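Local coordinates for Bd3460 (Bdellovibrio bacteriovorus, PDB 5CEC), which binds the predatory endopeptidase Bd3459 through its ankyrin repeats and probably acts as the immunity protein that shields the predator from its own enzyme, at residues A170-G175 with Q198-V203; A178-L183 with K214-K219. All blocks are in the same frame, centred on the assembly; numbering follows the deposited sequence.

Contacts 1 and 2 join the same two neighbouring helical pairs at the C-terminal end of the ankyrin array, their centres about 10 Å apart. Contact 1 sets helix 167-174 against helix 200-206, the first helices of the two pairs; contact 2 does the same for the second helices, 177-185 and 210-218. They meet in the hydrophobic layer between them, where Leu216 CD1 lies 3.7 Å from Ala172 CB. Contact 1 is largely buried, built on small side chains and a water-linked arginine without a direct hydrogen bond. Contact 2 is partly buried: the backbones approach less closely and are bridged by branched aliphatic side chains and, nearer the surface, a direct salt bridge.

Contact 1. Residues A170-G175 with Q198-V203; sequences AVARYG and QTALDV
Helix 167-174 and the first turn of helix 200-206 come close at Ala172 and Ala200, whose CA atoms are 5.9 Å apart. Such proximity suits alanine: the Ala172 methyl reaches the backbone, with CB 3.4 Å from Ala200 O, and also meets the Ala200 methyl. About one turn on from Ala200, Val203 sets its CG2 4.0 Å from Ala172 CB. Arg173 passes obliquely across this valine, extended from CG to NE and then turned at chi4 (84°), so that one guanidinium face lies over Val203 CB, off-centre. Arg173 CG is 3.9 Å from Val203 CG2, and the stem thus packs on the valine while the head makes polar bonds. Water 1 accepts from Arg173 NE and donates to Val203 O; water 2, in the guanidinium plane, links Arg173 NH2 to Gln198 OE1, while NH1 forms a salt bridge with Glu165. A capping box of Thr199 and Asp202 starts helix 200-206. Arg173 O is hydrogen-bonded to Asn411 of Bd3459, placing this helix end at the enzyme interface. Leu216 of helix 210-218 packs on Ala200, and Val171 turns to helix 177-185, tying these side-by-side first helices of the ankyrin solenoid to its second helices.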
loop_
_atom_site.group_PDB
_atom_site.type_symbol
_atom_site.label_atom_id
_atom_site.label_comp_id
_atom_site.label_asym_id
_atom_site.label_seq_id
_atom_site.Cartn_x
_atom_site.Cartn_y
_atom_site.Cartn_z
ATOM N N ALA B 170 -9.172 17.072 -18.803
ATOM C CA ALA B 170 -9.235 16.102 -17.713
ATOM C C ALA B 170 -9.352 16.770 -16.356
ATOM O O ALA B 170 -10.143 16.366 -15.518
ATOM C CB ALA B 170 -8.010 15.204 -17.752
ATOM N N VAL B 171 -8.538 17.801 -16.145
ATOM C CA VAL B 171 -8.575 18.562 -14.913
ATOM C C VAL B 171 -9.834 19.397 -14.815
ATOM O O VAL B 171 -10.374 19.592 -13.714
ATOM C CB VAL B 171 -7.295 19.395 -14.751
ATOM C CG1 VAL B 171 -7.393 20.420 -13.659
ATOM C CG2 VAL B 171 -6.091 18.470 -14.625
ATOM N N ALA B 172 -10.337 19.882 -15.936
ATOM C CA ALA B 172 -11.632 20.580 -15.924
ATOM C C ALA B 172 -12.703 19.671 -15.341
ATOM O O ALA B 172 -13.546 20.126 -14.565
ATOM C CB ALA B 172 -12.009 21.025 -17.330
ATOM N N ARG B 173 -12.721 18.390 -15.746
ATOM C CA ARG B 173 -13.732 17.478 -15.169
ATOM C C ARG B 173 -13.457 17.130 -13.711
ATOM O O ARG B 173 -14.365 17.211 -12.866
ATOM C CB ARG B 173 -13.770 16.183 -15.944
ATOM C CG ARG B 173 -14.300 16.297 -17.336
ATOM C CD ARG B 173 -14.685 14.936 -17.878
ATOM N NE ARG B 173 -15.142 15.003 -19.259
ATOM C CZ ARG B 173 -14.364 14.995 -20.334
ATOM N NH1 ARG B 173 -13.038 14.946 -20.228
ATOM N NH2 ARG B 173 -14.940 15.078 -21.513
ATOM N N TYR B 174 -12.216 16.734 -13.413
ATOM C CA TYR B 174 -11.967 16.011 -12.182
ATOM C C TYR B 174 -10.900 16.614 -11.272
ATOM O O TYR B 174 -10.533 16.007 -10.249
ATOM C CB TYR B 174 -11.606 14.575 -12.521
ATOM C CG TYR B 174 -12.632 13.876 -13.391
ATOM C CD1 TYR B 174 -13.967 13.787 -12.968
ATOM C CD2 TYR B 174 -12.309 13.344 -14.622
ATOM C CE1 TYR B 174 -14.926 13.167 -13.736
ATOM C CE2 TYR B 174 -13.266 12.681 -15.389
ATOM C CZ TYR B 174 -14.577 12.628 -14.950
ATOM O OH TYR B 174 -15.526 12.018 -15.698
ATOM N N GLY B 175 -10.411 17.805 -11.616
ATOM C CA GLY B 175 -9.363 18.463 -10.869
ATOM C C GLY B 175 -9.813 19.737 -10.212
ATOM O O GLY B 175 -11.013 19.983 -10.015
ATOM N N GLN B 198 -16.573 20.486 -27.890
ATOM C CA GLN B 198 -16.610 21.035 -26.544
ATOM C C GLN B 198 -15.274 21.669 -26.144
ATOM O O GLN B 198 -14.204 21.156 -26.456
ATOM C CB GLN B 198 -16.899 19.933 -25.515
ATOM C CG GLN B 198 -18.193 19.157 -25.694
ATOM C CD GLN B 198 -18.259 18.017 -24.681
ATOM O OE1 GLN B 198 -17.436 17.108 -24.706
ATOM N NE2 GLN B 198 -19.227 18.079 -23.770
ATOM N N THR B 199 -15.348 22.776 -25.422
ATOM C CA THR B 199 -14.187 23.350 -24.750
ATOM C C THR B 199 -13.979 22.701 -23.388
ATOM O O THR B 199 -14.832 21.952 -22.907
ATOM C CB THR B 199 -14.390 24.846 -24.527
ATOM O OG1 THR B 199 -15.544 25.032 -23.705
ATOM C CG2 THR B 199 -14.569 25.603 -25.861
ATOM N N ALA B 200 -12.877 23.026 -22.728
ATOM C CA ALA B 200 -12.642 22.575 -21.363
ATOM C C ALA B 200 -13.722 23.097 -20.414
ATOM O O ALA B 200 -14.175 22.380 -19.542
ATOM C CB ALA B 200 -11.256 22.975 -20.888
ATOM N N LEU B 201 -14.127 24.349 -20.574
ATOM C CA LEU B 201 -15.219 24.892 -19.773
ATOM C C LEU B 201 -16.498 24.060 -19.976
ATOM O O LEU B 201 -17.183 23.732 -19.005
ATOM C CB LEU B 201 -15.472 26.356 -20.166
ATOM C CG LEU B 201 -16.677 27.030 -19.499
ATOM C CD1 LEU B 201 -16.604 26.910 -17.983
ATOM C CD2 LEU B 201 -16.743 28.483 -19.916
ATOM N N ASP B 202 -16.809 23.713 -21.231
ATOM C CA ASP B 202 -17.991 22.909 -21.524
ATOM C C ASP B 202 -17.930 21.596 -20.710
ATOM O O ASP B 202 -18.937 21.162 -20.137
ATOM C CB ASP B 202 -18.093 22.556 -23.008
ATOM C CG ASP B 202 -18.502 23.717 -23.876
ATOM O OD1 ASP B 202 -19.159 24.670 -23.399
ATOM O OD2 ASP B 202 -18.196 23.633 -25.075
ATOM N N VAL B 203 -16.779 20.937 -20.683
ATOM C CA VAL B 203 -16.722 19.635 -20.010
ATOM C C VAL B 203 -16.729 19.775 -18.497
ATOM O O VAL B 203 -17.204 18.893 -17.793
ATOM C CB VAL B 203 -15.591 18.703 -20.529
ATOM C CG1 VAL B 203 -15.664 18.572 -22.036
ATOM C CG2 VAL B 203 -14.214 19.130 -20.073
HETATM O O HOH W 1 -17.748 16.276 -18.873
HETATM O O HOH W 2 -17.533 15.103 -22.932
#

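Contact 2. Residues A178-L183 with K214-K219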
loop_
_atom_site.group_PDB
_atom_site.type_symbol
_atom_site.label_atom_id
_atom_site.label_comp_id
_atom_site.label_asym_id
_atom_site.label_seq_id
_atom_site.Cartn_x
_atom_site.Cartn_y
_atom_site.Cartn_z
ATOM N N ALA B 178 -6.376 24.960 -8.766
ATOM C CA ALA B 178 -4.914 24.973 -8.726
ATOM C C ALA B 178 -4.301 24.124 -9.844
ATOM O O ALA B 178 -3.276 24.488 -10.396
ATOM C CB ALA B 178 -4.414 24.500 -7.391
ATOM N N ASP B 179 -4.939 23.009 -10.192
ATOM C CA ASP B 179 -4.489 22.174 -11.303
ATOM C C ASP B 179 -4.607 22.950 -12.615
ATOM O O ASP B 179 -3.716 22.866 -13.476
ATOM C CB ASP B 179 -5.334 20.926 -11.479
ATOM C CG ASP B 179 -5.182 19.883 -10.399
ATOM O OD1 ASP B 179 -4.098 19.767 -9.766
ATOM O OD2 ASP B 179 -6.187 19.127 -10.238
ATOM N N ILE B 180 -5.721 23.681 -12.786
ATOM C CA ILE B 180 -5.899 24.520 -13.967
ATOM C C ILE B 180 -4.763 25.548 -14.054
ATOM O O ILE B 180 -4.157 25.736 -15.104
ATOM C CB ILE B 180 -7.293 25.208 -13.964
ATOM C CG1 ILE B 180 -8.442 24.202 -14.043
ATOM C CG2 ILE B 180 -7.398 26.271 -15.052
ATOM C CD1 ILE B 180 -8.628 23.500 -15.357
ATOM N N ASP B 181 -4.460 26.204 -12.936
ATOM C CA ASP B 181 -3.393 27.193 -12.939
ATOM C C ASP B 181 -2.053 26.577 -13.312
ATOM O O ASP B 181 -1.294 27.209 -14.019
ATOM C CB ASP B 181 -3.282 27.853 -11.551
ATOM C CG ASP B 181 -4.439 28.816 -11.232
ATOM O OD1 ASP B 181 -5.187 29.243 -12.124
ATOM O OD2 ASP B 181 -4.570 29.163 -10.050
ATOM N N PHE B 182 -1.747 25.374 -12.795
ATOM C CA PHE B 182 -0.541 24.669 -13.174
ATOM C C PHE B 182 -0.469 24.513 -14.682
ATOM O O PHE B 182 0.589 24.820 -15.279
ATOM C CB PHE B 182 -0.444 23.300 -12.454
ATOM C CG PHE B 182 0.617 22.383 -13.003
ATOM C CD1 PHE B 182 1.951 22.616 -12.725
ATOM C CD2 PHE B 182 0.317 21.325 -13.835
ATOM C CE1 PHE B 182 2.948 21.790 -13.241
ATOM C CE2 PHE B 182 1.303 20.501 -14.335
ATOM C CZ PHE B 182 2.619 20.734 -14.050
ATOM N N LEU B 183 -1.551 24.053 -15.295
ATOM C CA LEU B 183 -1.529 23.812 -16.726
ATOM C C LEU B 183 -1.375 25.089 -17.510
ATOM O O LEU B 183 -0.627 25.138 -18.491
ATOM C CB LEU B 183 -2.734 23.024 -17.189
ATOM C CG LEU B 183 -2.805 21.590 -16.628
ATOM C CD1 LEU B 183 -4.123 20.965 -17.062
ATOM C CD2 LEU B 183 -1.649 20.729 -17.088
ATOM N N LYS B 214 -16.199 27.637 -12.825
ATOM C CA LYS B 214 -16.094 29.046 -12.440
ATOM C C LYS B 214 -14.744 29.611 -12.850
ATOM O O LYS B 214 -14.656 30.683 -13.451
ATOM C CB LYS B 214 -16.258 29.194 -10.920
ATOM C CG LYS B 214 -17.673 29.035 -10.435
ATOM C CD LYS B 214 -17.792 29.085 -8.913
ATOM C CE LYS B 214 -19.144 28.521 -8.454
ATOM N NZ LYS B 214 -19.536 28.836 -7.046
ATOM N N ALA B 215 -13.686 28.862 -12.529
ATOM C CA ALA B 215 -12.323 29.297 -12.830
ATOM C C ALA B 215 -12.092 29.440 -14.328
ATOM O O ALA B 215 -11.586 30.459 -14.781
ATOM C CB ALA B 215 -11.300 28.359 -12.232
ATOM N N LEU B 216 -12.478 28.425 -15.090
ATOM C CA LEU B 216 -12.292 28.471 -16.537
ATOM C C LEU B 216 -13.103 29.549 -17.246
ATOM O O LEU B 216 -12.619 30.145 -18.217
ATOM C CB LEU B 216 -12.605 27.137 -17.157
ATOM C CG LEU B 216 -11.528 26.095 -16.922
ATOM C CD1 LEU B 216 -12.093 24.728 -17.232
ATOM C CD2 LEU B 216 -10.291 26.363 -17.748
ATOM N N SER B 217 -14.292 29.866 -16.728
ATOM C CA SER B 217 -15.127 30.918 -17.310
ATOM C C SER B 217 -14.412 32.248 -17.348
ATOM O O SER B 217 -14.657 33.043 -18.257
ATOM C CB SER B 217 -16.456 31.063 -16.560
ATOM O OG SER B 217 -16.291 31.708 -15.302
ATOM N N LYS B 218 -13.522 32.459 -16.362
ATOM C CA LYS B 218 -12.825 33.726 -16.152
ATOM C C LYS B 218 -11.455 33.792 -16.784
ATOM O O LYS B 218 -10.876 34.879 -16.849
ATOM C CB LYS B 218 -12.659 34.007 -14.653
ATOM C CG LYS B 218 -13.971 34.140 -13.883
ATOM C CD LYS B 218 -13.669 34.078 -12.393
ATOM C CE LYS B 218 -14.901 34.338 -11.548
ATOM N NZ LYS B 218 -14.491 34.589 -10.134
ATOM N N LYS B 219 -10.931 32.672 -17.264
ATOM C CA LYS B 219 -9.547 32.666 -17.753
ATOM C C LYS B 219 -9.406 33.429 -19.029
ATOM O O LYS B 219 -10.231 33.294 -19.932
ATOM C CB LYS B 219 -9.046 31.238 -18.005
ATOM C CG LYS B 219 -8.875 30.391 -16.763
ATOM C CD LYS B 219 -8.023 31.031 -15.677
ATOM C CE LYS B 219 -7.871 30.100 -14.485
ATOM N NZ LYS B 219 -6.953 30.665 -13.455
#
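The side chains of Ile180 and Leu216 cross at about a right angle on the buried side of this contact. Ile180 CG2 lies 4.0 Å from Leu216 CD2, while Ile180 CD1 touches both leucine methyls. The beta branch explains the double use of isoleucine. With CG2 anti to the backbone N and CG1 beside it (chi1 -64°), one arm meets leucine and lysine as the other reaches farther along Leu216. Leu168 and Val171 of helix 167-174 also pack against Ile180, extending the apolar layer. Toward the more exposed side the packing gives way to a single long side chain reaching across. Lys219, near the C-terminus of the modelled chain, bends at chi2 (-53°) and then runs straight to its amino group; its CE rests 3.9 Å from Ile180 CG2. From there NZ donates to Asp181 OD1 at 2.6 Å, nearly in line with the C-O bond, forming a salt bridge. Lysine suits this edge because its methylenes extend the apolar surface while its charge answers the aspartate. Second helices of successive pairs packed side by side in this way are characteristic of the ankyrin-repeat solenoid.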